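Putative histidinol-phosphate aminotransferase (Burkholderia pseudomallei, PDB 3P1T) probably catalyses the pyridoxal-phosphate-dependent transfer of an amino group from L-histidinol phosphate to 2-oxoglutarate in histidine biosynthesis. Local coordinates at residues K253-A264 and I317-L327; N278-G287 and L309-I317. One frame throughout, in Å; residues are numbered along the deposited sequence.

Both contacts build the small domain of a class I/II aminotransferase fold, made mostly from the C-terminal part of the chain, an alpha/beta layer in which two helices lie on one face of a four-stranded sheet. Contact 2 is the buried half: strands 279-283 and 312-316 pair antiparallel through a backbone ladder. Contact 1, partly buried, packs helix 244-267 beside helix 320-333, with apolar side chains below and an amide pair, a guanidinium and a carboxylate nearer the surface. Each helix adjoins one of the strands in sequence, and Ile317 belongs to both contacts. The layers meet where Leu326 CD1 lies 3.7 Å from Ile315 CG2 and Arg258 CG packs on Val280. The contact centres are about 14 Å apart.

Contact 1: K253-A264 and I317-L327; sequences KTLAQRRRVADA and IGREEDNDRLL. With SO4 (sulfate ion), chain E.
Gln257 and Asn323 set their side-chain amides almost coplanar, 9° apart, where helix 244-267 packs beside helix 320-333 in the small domain of this aminotransferase fold. The two helix segments run nearly parallel, at 10°, with axes 10.9 Å apart. Asn323 ND2 donates to Gln257 OE1 at 2.8 Å, a straight bond lying in the carbonyl plane on a lone pair. The same oxygen takes NE and NH2 of Arg260, which grip it side-on from within the guanidinium plane, so three N-H groups converge on one atom and fix the glutamine amide. Arg260 starts with CG anti to its backbone nitrogen (chi1 168°) and bends at chi3, which carries the guanidinium across to the other helix among Glu320, Asn323, Asp324 and Leu327. The Arg260 guanidinium stands at about a right angle to the Asp324 carboxylate; the salt bridge, 2.8 Å from Arg260 NH2 to Asp324 OD1, includes weak, bent hydrogen bonds. Leu327 CD1 lies over one guanidinium face, while CD2 of that leucine reaches Ala264 CB at 3.8 Å.

Beneath this polar layer Val261 and Ile317 meet tip to tip, Val261 CB being 3.9 Å from Ile317 CD1, and Ile317 CG2 lies against Gln257 CB. Asn323 also turns back on its own segment: OD1 accepts from Gly318 N, tying the strand-to-helix turn to the helix that follows. At the solvent edge the extended Lys253 brings NZ 3.5 Å from Arg319 CG, and one water accepts from both Lys253 NZ and Glu320 N while donating to Glu321 OE1.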
loop_
_atom_site.group_PDB
_atom_site.type_symbol
_atom_site.label_atom_id
_atom_site.label_comp_id
_atom_site.label_asym_id
_atom_site.label_seq_id
_atom_site.Cartn_x
_atom_site.Cartn_y
_atom_site.Cartn_z
ATOM N N LYS A 253 16.275 -19.682 18.156
ATOM C CA LYS A 253 15.507 -19.651 19.408
ATOM C C LYS A 253 14.090 -20.182 19.169
ATOM O O LYS A 253 13.601 -20.960 19.987
ATOM C CB LYS A 253 15.481 -18.214 19.966
ATOM C CG LYS A 253 14.760 -17.993 21.296
ATOM C CD LYS A 253 14.899 -16.520 21.694
ATOM C CE LYS A 253 14.114 -16.141 22.920
ATOM N NZ LYS A 253 14.339 -14.717 23.298
ATOM N N THR A 254 13.455 -19.805 18.043
ATOM C CA THR A 254 12.112 -20.265 17.716
ATOM C C THR A 254 12.114 -21.802 17.508
ATOM O O THR A 254 11.225 -22.456 18.057
ATOM C CB THR A 254 11.563 -19.524 16.505
ATOM O OG1 THR A 254 11.483 -18.133 16.829
ATOM C CG2 THR A 254 10.190 -20.011 16.108
ATOM N N LEU A 255 13.111 -22.373 16.771
ATOM C CA LEU A 255 13.198 -23.825 16.527
ATOM C C LEU A 255 13.352 -24.616 17.846
ATOM O O LEU A 255 12.788 -25.715 17.990
ATOM C CB LEU A 255 14.370 -24.203 15.579
ATOM C CG LEU A 255 14.478 -23.588 14.160
ATOM C CD1 LEU A 255 15.507 -24.335 13.326
ATOM C CD2 LEU A 255 13.176 -23.595 13.423
ATOM N N ALA A 256 14.131 -24.062 18.790
ATOM C CA ALA A 256 14.415 -24.667 20.100
ATOM C C ALA A 256 13.200 -24.573 21.032
ATOM O O ALA A 256 12.897 -25.549 21.723
ATOM C CB ALA A 256 15.619 -23.991 20.743
ATOM N N GLN A 257 12.509 -23.408 21.047
ATOM C CA GLN A 257 11.317 -23.193 21.869
ATOM C C GLN A 257 10.124 -23.994 21.306
ATOM O O GLN A 257 9.334 -24.515 22.103
ATOM C CB GLN A 257 10.976 -21.708 21.987
ATOM C CG GLN A 257 11.896 -20.921 22.908
ATOM C CD GLN A 257 11.778 -21.344 24.354
ATOM O OE1 GLN A 257 10.707 -21.272 24.972
ATOM N NE2 GLN A 257 12.890 -21.790 24.925
ATOM N N ARG A 258 10.037 -24.164 19.961
ATOM C CA ARG A 258 9.006 -24.997 19.309
ATOM C C ARG A 258 9.165 -26.468 19.764
ATOM O O ARG A 258 8.180 -27.138 20.087
ATOM C CB ARG A 258 9.090 -24.876 17.780
ATOM C CG ARG A 258 7.949 -25.551 17.014
ATOM C CD ARG A 258 8.108 -25.387 15.505
ATOM N NE ARG A 258 9.300 -26.063 14.975
ATOM C CZ ARG A 258 9.858 -25.808 13.793
ATOM N NH1 ARG A 258 9.363 -24.866 13.006
ATOM N NH2 ARG A 258 10.937 -26.471 13.406
ATOM N N ARG A 259 10.417 -26.936 19.851
ATOM C CA ARG A 259 10.729 -28.280 20.297
ATOM C C ARG A 259 10.326 -28.426 21.783
ATOM O O ARG A 259 9.633 -29.396 22.121
ATOM C CB ARG A 259 12.221 -28.580 20.052
ATOM C CG ARG A 259 12.759 -29.918 20.603
ATOM C CD ARG A 259 11.975 -31.156 20.195
ATOM N NE ARG A 259 11.969 -31.378 18.755
ATOM C CZ ARG A 259 11.033 -32.066 18.122
ATOM N NH1 ARG A 259 10.001 -32.569 18.793
ATOM N NH2 ARG A 259 11.096 -32.226 16.806
ATOM N N ARG A 260 10.691 -27.436 22.636
ATOM C CA ARG A 260 10.350 -27.412 24.063
ATOM C C ARG A 260 8.826 -27.465 24.258
ATOM O O ARG A 260 8.347 -28.346 24.964
ATOM C CB ARG A 260 10.932 -26.167 24.784
ATOM C CG ARG A 260 10.353 -25.974 26.202
ATOM C CD ARG A 260 11.117 -25.022 27.082
ATOM N NE ARG A 260 10.613 -23.657 27.014
ATOM C CZ ARG A 260 9.953 -23.054 27.998
ATOM N NH1 ARG A 260 9.712 -23.695 29.139
ATOM N NH2 ARG A 260 9.556 -21.796 27.863
ATOM N N VAL A 261 8.081 -26.533 23.637
ATOM C CA VAL A 261 6.632 -26.418 23.795
ATOM C C VAL A 261 5.937 -27.713 23.299
ATOM O O VAL A 261 5.110 -28.247 24.045
ATOM C CB VAL A 261 6.087 -25.147 23.087
ATOM C CG1 VAL A 261 4.564 -25.129 23.049
ATOM C CG2 VAL A 261 6.593 -23.900 23.790
ATOM N N ALA A 262 6.308 -28.236 22.101
ATOM C CA ALA A 262 5.726 -29.461 21.553
ATOM C C ALA A 262 5.956 -30.671 22.498
ATOM O O ALA A 262 4.997 -31.382 22.819
ATOM C CB ALA A 262 6.300 -29.751 20.173
ATOM N N ASP A 263 7.202 -30.874 22.980
ATOM C CA ASP A 263 7.529 -31.994 23.866
ATOM C C ASP A 263 6.825 -31.869 25.225
ATOM O O ASP A 263 6.290 -32.868 25.717
ATOM C CB ASP A 263 9.050 -32.104 24.069
ATOM C CG ASP A 263 9.862 -32.580 22.861
ATOM O OD1 ASP A 263 9.244 -32.935 21.815
ATOM O OD2 ASP A 263 11.110 -32.661 22.980
ATOM N N ALA A 264 6.801 -30.658 25.815
ATOM C CA ALA A 264 6.168 -30.411 27.119
ATOM C C ALA A 264 4.652 -30.635 27.064
ATOM O O ALA A 264 4.116 -31.298 27.963
ATOM C CB ALA A 264 6.462 -29.000 27.600
ATOM N N ILE A 317 4.944 -19.506 18.912
ATOM C CA ILE A 317 6.129 -19.680 19.751
ATOM C C ILE A 317 6.734 -18.289 19.950
ATOM O O ILE A 317 7.203 -17.673 18.977
ATOM C CB ILE A 317 7.121 -20.710 19.134
ATOM C CG1 ILE A 317 6.459 -22.080 18.840
ATOM C CG2 ILE A 317 8.388 -20.834 19.949
ATOM C CD1 ILE A 317 5.771 -22.802 20.008
ATOM N N GLY A 318 6.649 -17.786 21.186
ATOM C CA GLY A 318 7.164 -16.464 21.547
ATOM C C GLY A 318 8.512 -16.539 22.231
ATOM O O GLY A 318 9.267 -17.488 22.004
ATOM N N ARG A 319 8.825 -15.554 23.086
ATOM C CA ARG A 319 10.064 -15.628 23.869
ATOM C C ARG A 319 9.924 -16.710 24.978
ATOM O O ARG A 319 8.821 -17.170 25.272
ATOM C CB ARG A 319 10.420 -14.263 24.468
ATOM C CG ARG A 319 11.151 -13.323 23.519
ATOM C CD ARG A 319 11.165 -11.896 24.041
ATOM N NE ARG A 319 9.842 -11.270 23.909
ATOM C CZ ARG A 319 8.982 -11.083 24.906
ATOM N NH1 ARG A 319 9.309 -11.422 26.147
ATOM N NH2 ARG A 319 7.801 -10.522 24.676
ATOM N N GLU A 320 11.044 -17.114 25.573
ATOM C CA GLU A 320 11.108 -18.148 26.602
ATOM C C GLU A 320 10.102 -17.883 27.754
ATOM O O GLU A 320 9.362 -18.791 28.117
ATOM C CB GLU A 320 12.533 -18.245 27.153
ATOM C CG GLU A 320 12.724 -19.432 28.087
ATOM C CD GLU A 320 13.985 -19.463 28.927
ATOM O OE1 GLU A 320 15.029 -18.943 28.469
ATOM O OE2 GLU A 320 13.937 -20.056 30.030
ATOM N N GLU A 321 10.049 -16.655 28.290
ATOM C CA GLU A 321 9.164 -16.274 29.402
ATOM C C GLU A 321 7.672 -16.377 29.001
ATOM O O GLU A 321 6.861 -16.756 29.852
ATOM C CB GLU A 321 9.481 -14.857 29.952
ATOM C CG GLU A 321 9.520 -13.704 28.942
ATOM C CD GLU A 321 10.849 -13.312 28.297
ATOM O OE1 GLU A 321 11.549 -14.192 27.740
ATOM O OE2 GLU A 321 11.136 -12.093 28.260
ATOM N N ASP A 322 7.328 -16.094 27.718
ATOM C CA ASP A 322 5.964 -16.202 27.158
ATOM C C ASP A 322 5.501 -17.665 27.090
ATOM O O ASP A 322 4.406 -18.007 27.548
ATOM C CB ASP A 322 5.900 -15.581 25.758
ATOM C CG ASP A 322 6.195 -14.098 25.708
ATOM O OD1 ASP A 322 6.020 -13.419 26.761
ATOM O OD2 ASP A 322 6.575 -13.599 24.600
ATOM N N ASN A 323 6.370 -18.523 26.536
ATOM C CA ASN A 323 6.170 -19.958 26.404
ATOM C C ASN A 323 6.074 -20.602 27.789
ATOM O O ASN A 323 5.288 -21.541 27.953
ATOM C CB ASN A 323 7.293 -20.570 25.579
ATOM C CG ASN A 323 7.421 -19.983 24.189
ATOM O OD1 ASN A 323 6.496 -19.374 23.645
ATOM N ND2 ASN A 323 8.581 -20.146 23.589
ATOM N N ASP A 324 6.825 -20.058 28.794
ATOM C CA ASP A 324 6.769 -20.477 30.210
ATOM C C ASP A 324 5.335 -20.296 30.762
ATOM O O ASP A 324 4.776 -21.226 31.347
ATOM C CB ASP A 324 7.782 -19.679 31.088
ATOM C CG ASP A 324 9.248 -20.128 31.126
ATOM O OD1 ASP A 324 9.545 -21.256 30.646
ATOM O OD2 ASP A 324 10.087 -19.384 31.716
ATOM N N ARG A 325 4.740 -19.096 30.516
ATOM C CA ARG A 325 3.391 -18.696 30.934
ATOM C C ARG A 325 2.333 -19.640 30.340
ATOM O O ARG A 325 1.475 -20.130 31.088
ATOM C CB ARG A 325 3.104 -17.236 30.533
ATOM C CG ARG A 325 3.855 -16.202 31.389
ATOM C CD ARG A 325 2.939 -15.141 31.981
ATOM N NE ARG A 325 1.776 -15.763 32.617
ATOM C CZ ARG A 325 0.510 -15.436 32.377
ATOM N NH1 ARG A 325 0.218 -14.420 31.569
ATOM N NH2 ARG A 325 -0.473 -16.090 32.980
ATOM N N LEU A 326 2.435 -19.921 29.016
ATOM C CA LEU A 326 1.530 -20.810 28.300
ATOM C C LEU A 326 1.585 -22.222 28.855
ATOM O O LEU A 326 0.531 -22.811 29.127
ATOM C CB LEU A 326 1.822 -20.862 26.793
ATOM C CG LEU A 326 0.978 -21.921 26.081
ATOM C CD1 LEU A 326 -0.154 -21.304 25.318
ATOM C CD2 LEU A 326 1.820 -22.951 25.339
ATOM N N LEU A 327 2.806 -22.774 28.995
ATOM C CA LEU A 327 2.984 -24.143 29.480
ATOM C C LEU A 327 2.446 -24.300 30.916
ATOM O O LEU A 327 1.816 -25.322 31.203
ATOM C CB LEU A 327 4.460 -24.576 29.401
ATOM C CG LEU A 327 5.040 -24.771 27.980
ATOM C CD1 LEU A 327 6.519 -25.008 28.033
ATOM C CD2 LEU A 327 4.363 -25.907 27.222
HETATM S S SO4 E . 7.758 -33.611 15.723
HETATM O O1 SO4 E . 6.906 -34.531 14.971
HETATM O O2 SO4 E . 9.032 -33.429 14.975
HETATM O O3 SO4 E . 8.029 -34.200 17.034
HETATM O O4 SO4 E . 7.068 -32.310 15.930
HETATM O O HOH W 1 13.626 -15.157 25.926
HETATM O O HOH W 2 11.108 -17.738 20.140
#

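Contact 2: N278-G287 and L309-I317; sequences NFVLVENAAG and LHHHIRISI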
loop_
_atom_site.group_PDB
_atom_site.type_symbol
_atom_site.label_atom_id
_atom_site.label_comp_id
_atom_site.label_asym_id
_atom_site.label_seq_id
_atom_site.Cartn_x
_atom_site.Cartn_y
_atom_site.Cartn_z
ATOM N N ASN A 278 6.562 -21.193 12.888
ATOM C CA ASN A 278 6.820 -20.642 14.227
ATOM C C ASN A 278 5.623 -20.826 15.188
ATOM O O ASN A 278 5.400 -19.999 16.075
ATOM C CB ASN A 278 7.166 -19.141 14.113
ATOM C CG ASN A 278 6.145 -18.283 13.411
ATOM O OD1 ASN A 278 5.235 -18.758 12.716
ATOM N ND2 ASN A 278 6.317 -16.988 13.531
ATOM N N PHE A 279 4.891 -21.926 15.046
ATOM C CA PHE A 279 3.712 -22.214 15.853
ATOM C C PHE A 279 3.469 -23.702 15.903
ATOM O O PHE A 279 4.105 -24.427 15.142
ATOM C CB PHE A 279 2.473 -21.489 15.263
ATOM C CG PHE A 279 2.170 -21.834 13.823
ATOM C CD1 PHE A 279 1.568 -23.042 13.490
ATOM C CD2 PHE A 279 2.502 -20.961 12.800
ATOM C CE1 PHE A 279 1.336 -23.382 12.157
ATOM C CE2 PHE A 279 2.231 -21.286 11.468
ATOM C CZ PHE A 279 1.650 -22.491 11.157
ATOM N N VAL A 280 2.514 -24.164 16.744
ATOM C CA VAL A 280 2.140 -25.585 16.815
ATOM C C VAL A 280 0.609 -25.701 16.830
ATOM O O VAL A 280 -0.066 -24.896 17.495
ATOM C CB VAL A 280 2.767 -26.371 17.999
ATOM C CG1 VAL A 280 4.265 -26.595 17.797
ATOM C CG2 VAL A 280 2.468 -25.721 19.353
ATOM N N LEU A 281 0.058 -26.688 16.070
ATOM C CA LEU A 281 -1.377 -26.958 16.072
ATOM C C LEU A 281 -1.657 -28.007 17.143
ATOM O O LEU A 281 -1.010 -29.056 17.148
ATOM C CB LEU A 281 -1.885 -27.394 14.702
ATOM C CG LEU A 281 -3.410 -27.469 14.547
ATOM C CD1 LEU A 281 -4.036 -26.079 14.438
ATOM C CD2 LEU A 281 -3.779 -28.268 13.334
ATOM N N VAL A 282 -2.567 -27.695 18.088
ATOM C CA VAL A 282 -2.916 -28.569 19.213
ATOM C C VAL A 282 -4.410 -28.926 19.152
ATOM O O VAL A 282 -5.231 -28.051 18.868
ATOM C CB VAL A 282 -2.545 -27.900 20.568
ATOM C CG1 VAL A 282 -2.823 -28.832 21.747
ATOM C CG2 VAL A 282 -1.087 -27.471 20.581
ATOM N N GLU A 283 -4.753 -30.212 19.424
ATOM C CA GLU A 283 -6.138 -30.694 19.487
ATOM C C GLU A 283 -6.855 -30.051 20.659
ATOM O O GLU A 283 -6.297 -29.991 21.768
ATOM C CB GLU A 283 -6.226 -32.220 19.597
ATOM C CG GLU A 283 -5.921 -32.979 18.316
ATOM C CD GLU A 283 -6.196 -34.474 18.343
ATOM O OE1 GLU A 283 -6.908 -34.949 19.261
ATOM O OE2 GLU A 283 -5.710 -35.170 17.422
ATOM N N ASN A 284 -8.079 -29.554 20.419
ATOM C CA ASN A 284 -8.859 -28.899 21.461
ATOM C C ASN A 284 -10.340 -29.331 21.408
ATOM O O ASN A 284 -11.212 -28.549 21.036
ATOM C CB ASN A 284 -8.731 -27.376 21.342
ATOM C CG ASN A 284 -9.443 -26.629 22.442
ATOM O OD1 ASN A 284 -9.502 -27.072 23.604
ATOM N ND2 ASN A 284 -10.048 -25.511 22.071
ATOM N N ALA A 285 -10.631 -30.553 21.855
ATOM C CA ALA A 285 -12.006 -31.062 21.896
ATOM C C ALA A 285 -12.906 -30.223 22.830
ATOM O O ALA A 285 -14.103 -30.091 22.566
ATOM C CB ALA A 285 -12.005 -32.509 22.351
ATOM N N ALA A 286 -12.313 -29.622 23.879
ATOM C CA ALA A 286 -13.001 -28.809 24.878
ATOM C C ALA A 286 -13.602 -27.501 24.293
ATOM O O ALA A 286 -14.451 -26.874 24.940
ATOM C CB ALA A 286 -12.041 -28.470 25.995
ATOM N N GLY A 287 -13.161 -27.118 23.097
ATOM C CA GLY A 287 -13.649 -25.943 22.392
ATOM C C GLY A 287 -13.318 -24.631 23.063
ATOM O O GLY A 287 -12.202 -24.447 23.553
ATOM N N LEU A 309 -10.408 -25.755 10.816
ATOM C CA LEU A 309 -9.976 -26.768 11.769
ATOM C C LEU A 309 -10.547 -26.464 13.143
ATOM O O LEU A 309 -9.807 -26.106 14.064
ATOM C CB LEU A 309 -8.457 -26.874 11.823
ATOM C CG LEU A 309 -7.829 -27.805 10.837
ATOM C CD1 LEU A 309 -6.356 -27.516 10.706
ATOM C CD2 LEU A 309 -8.060 -29.251 11.216
ATOM N N HIS A 310 -11.873 -26.628 13.284
ATOM C CA HIS A 310 -12.578 -26.419 14.542
ATOM C C HIS A 310 -12.080 -27.404 15.567
ATOM O O HIS A 310 -11.618 -28.498 15.202
ATOM C CB HIS A 310 -14.086 -26.563 14.348
ATOM C CG HIS A 310 -14.606 -25.628 13.321
ATOM N ND1 HIS A 310 -14.649 -25.983 11.976
ATOM C CD2 HIS A 310 -15.012 -24.344 13.450
ATOM C CE1 HIS A 310 -15.084 -24.908 11.337
ATOM N NE2 HIS A 310 -15.329 -23.902 12.181
ATOM N N HIS A 311 -12.148 -27.016 16.845
ATOM C CA HIS A 311 -11.727 -27.842 17.970
ATOM C C HIS A 311 -10.216 -28.174 17.854
ATOM O O HIS A 311 -9.760 -29.292 18.132
ATOM C CB HIS A 311 -12.598 -29.106 18.111
ATOM C CG HIS A 311 -14.018 -28.760 18.421
ATOM N ND1 HIS A 311 -14.453 -28.493 19.721
ATOM C CD2 HIS A 311 -15.038 -28.528 17.567
ATOM C CE1 HIS A 311 -15.730 -28.142 19.606
ATOM N NE2 HIS A 311 -16.131 -28.168 18.333
ATOM N N HIS A 312 -9.458 -27.134 17.482
ATOM C CA HIS A 312 -8.004 -27.051 17.380
ATOM C C HIS A 312 -7.575 -25.653 17.762
ATOM O O HIS A 312 -8.340 -24.705 17.550
ATOM C CB HIS A 312 -7.499 -27.395 15.968
ATOM C CG HIS A 312 -7.480 -28.846 15.617
ATOM N ND1 HIS A 312 -8.589 -29.469 15.085
ATOM C CD2 HIS A 312 -6.451 -29.728 15.644
ATOM C CE1 HIS A 312 -8.218 -30.720 14.855
ATOM N NE2 HIS A 312 -6.938 -30.922 15.174
ATOM N N ILE A 313 -6.368 -25.501 18.304
ATOM C CA ILE A 313 -5.831 -24.179 18.613
ATOM C C ILE A 313 -4.432 -24.090 18.002
ATOM O O ILE A 313 -3.707 -25.082 17.957
ATOM C CB ILE A 313 -5.838 -23.777 20.122
ATOM C CG1 ILE A 313 -5.152 -24.846 21.017
ATOM C CG2 ILE A 313 -7.263 -23.451 20.597
ATOM C CD1 ILE A 313 -4.859 -24.437 22.428
ATOM N N ARG A 314 -4.084 -22.916 17.489
ATOM C CA ARG A 314 -2.771 -22.642 16.926
ATOM C C ARG A 314 -2.049 -21.760 17.916
ATOM O O ARG A 314 -2.459 -20.620 18.155
ATOM C CB ARG A 314 -2.869 -22.005 15.519
ATOM C CG ARG A 314 -1.532 -21.960 14.777
ATOM C CD ARG A 314 -1.535 -20.964 13.632
ATOM N NE ARG A 314 -1.630 -19.599 14.144
ATOM C CZ ARG A 314 -2.102 -18.574 13.457
ATOM N NH1 ARG A 314 -2.535 -18.743 12.217
ATOM N NH2 ARG A 314 -2.171 -17.373 14.011
ATOM N N ILE A 315 -1.032 -22.320 18.566
ATOM C CA ILE A 315 -0.235 -21.620 19.576
ATOM C C ILE A 315 1.060 -21.120 18.939
ATOM O O ILE A 315 1.852 -21.937 18.458
ATOM C CB ILE A 315 0.055 -22.556 20.792
ATOM C CG1 ILE A 315 -1.243 -23.164 21.378
ATOM C CG2 ILE A 315 0.884 -21.804 21.841
ATOM C CD1 ILE A 315 -1.035 -24.218 22.452
ATOM N N SER A 316 1.294 -19.800 18.948
ATOM C CA SER A 316 2.551 -19.268 18.414
ATOM C C SER A 316 3.698 -19.511 19.412
ATOM O O SER A 316 3.451 -19.759 20.603
ATOM C CB SER A 316 2.424 -17.784 18.092
ATOM O OG SER A 316 1.412 -17.579 17.123
ATOM N N ILE A 317 4.944 -19.506 18.912
ATOM C CA ILE A 317 6.129 -19.680 19.751
ATOM C C ILE A 317 6.734 -18.289 19.950
ATOM O O ILE A 317 7.203 -17.673 18.977
ATOM C CB ILE A 317 7.121 -20.710 19.134
ATOM C CG1 ILE A 317 6.459 -22.080 18.840
ATOM C CG2 ILE A 317 8.388 -20.834 19.949
ATOM C CD1 ILE A 317 5.771 -22.802 20.008
HETATM O O HOH W 3 -11.199 -24.589 19.306
#
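Val282 CG2 meets Ile315 CD1 at 3.8 Å on the helix-covered face of this antiparallel strand pair, with Val280 and Ile313 alongside; Leu326 and Leu330 of helix 320-333 pack on Ile315. Across the sheet, Leu281 CD2 touches both Leu309 CD1 and the His312 ring. On that same face Arg314 lays its aliphatic part over Phe279: CD sits 3.8 Å from the ring centroid and 15° off its normal, a CH-pi contact. Phe279 reaches it with CG held between its backbone nitrogen and carbonyl carbon (chi1 57°), while Tyr173 meets its ring edge-to-face.

Reciprocal backbone bonds at Val280–Ile315 and Val282–Ile313 define the register. Ile317 N to Asn278 O extends the ladder at one end and Asn284 N to His311 O at the other. Beyond it, Asn284 ND2 donates to Gly287 O at 2.8 Å across a type I turn, while Asn284 OD1 is hydrogen-bonded to Thr290 OG1; His311 ND1 bonds weakly to Ala285 O.

Arg314 NH1 binds Asn146 and a tartrate probably from the crystallisation liquor. The CH-pi contact probably helps orient a guanidinium suited to anions: the substrate carboxylate, as in related aminotransferases, or perhaps the phosphate of histidinol phosphate.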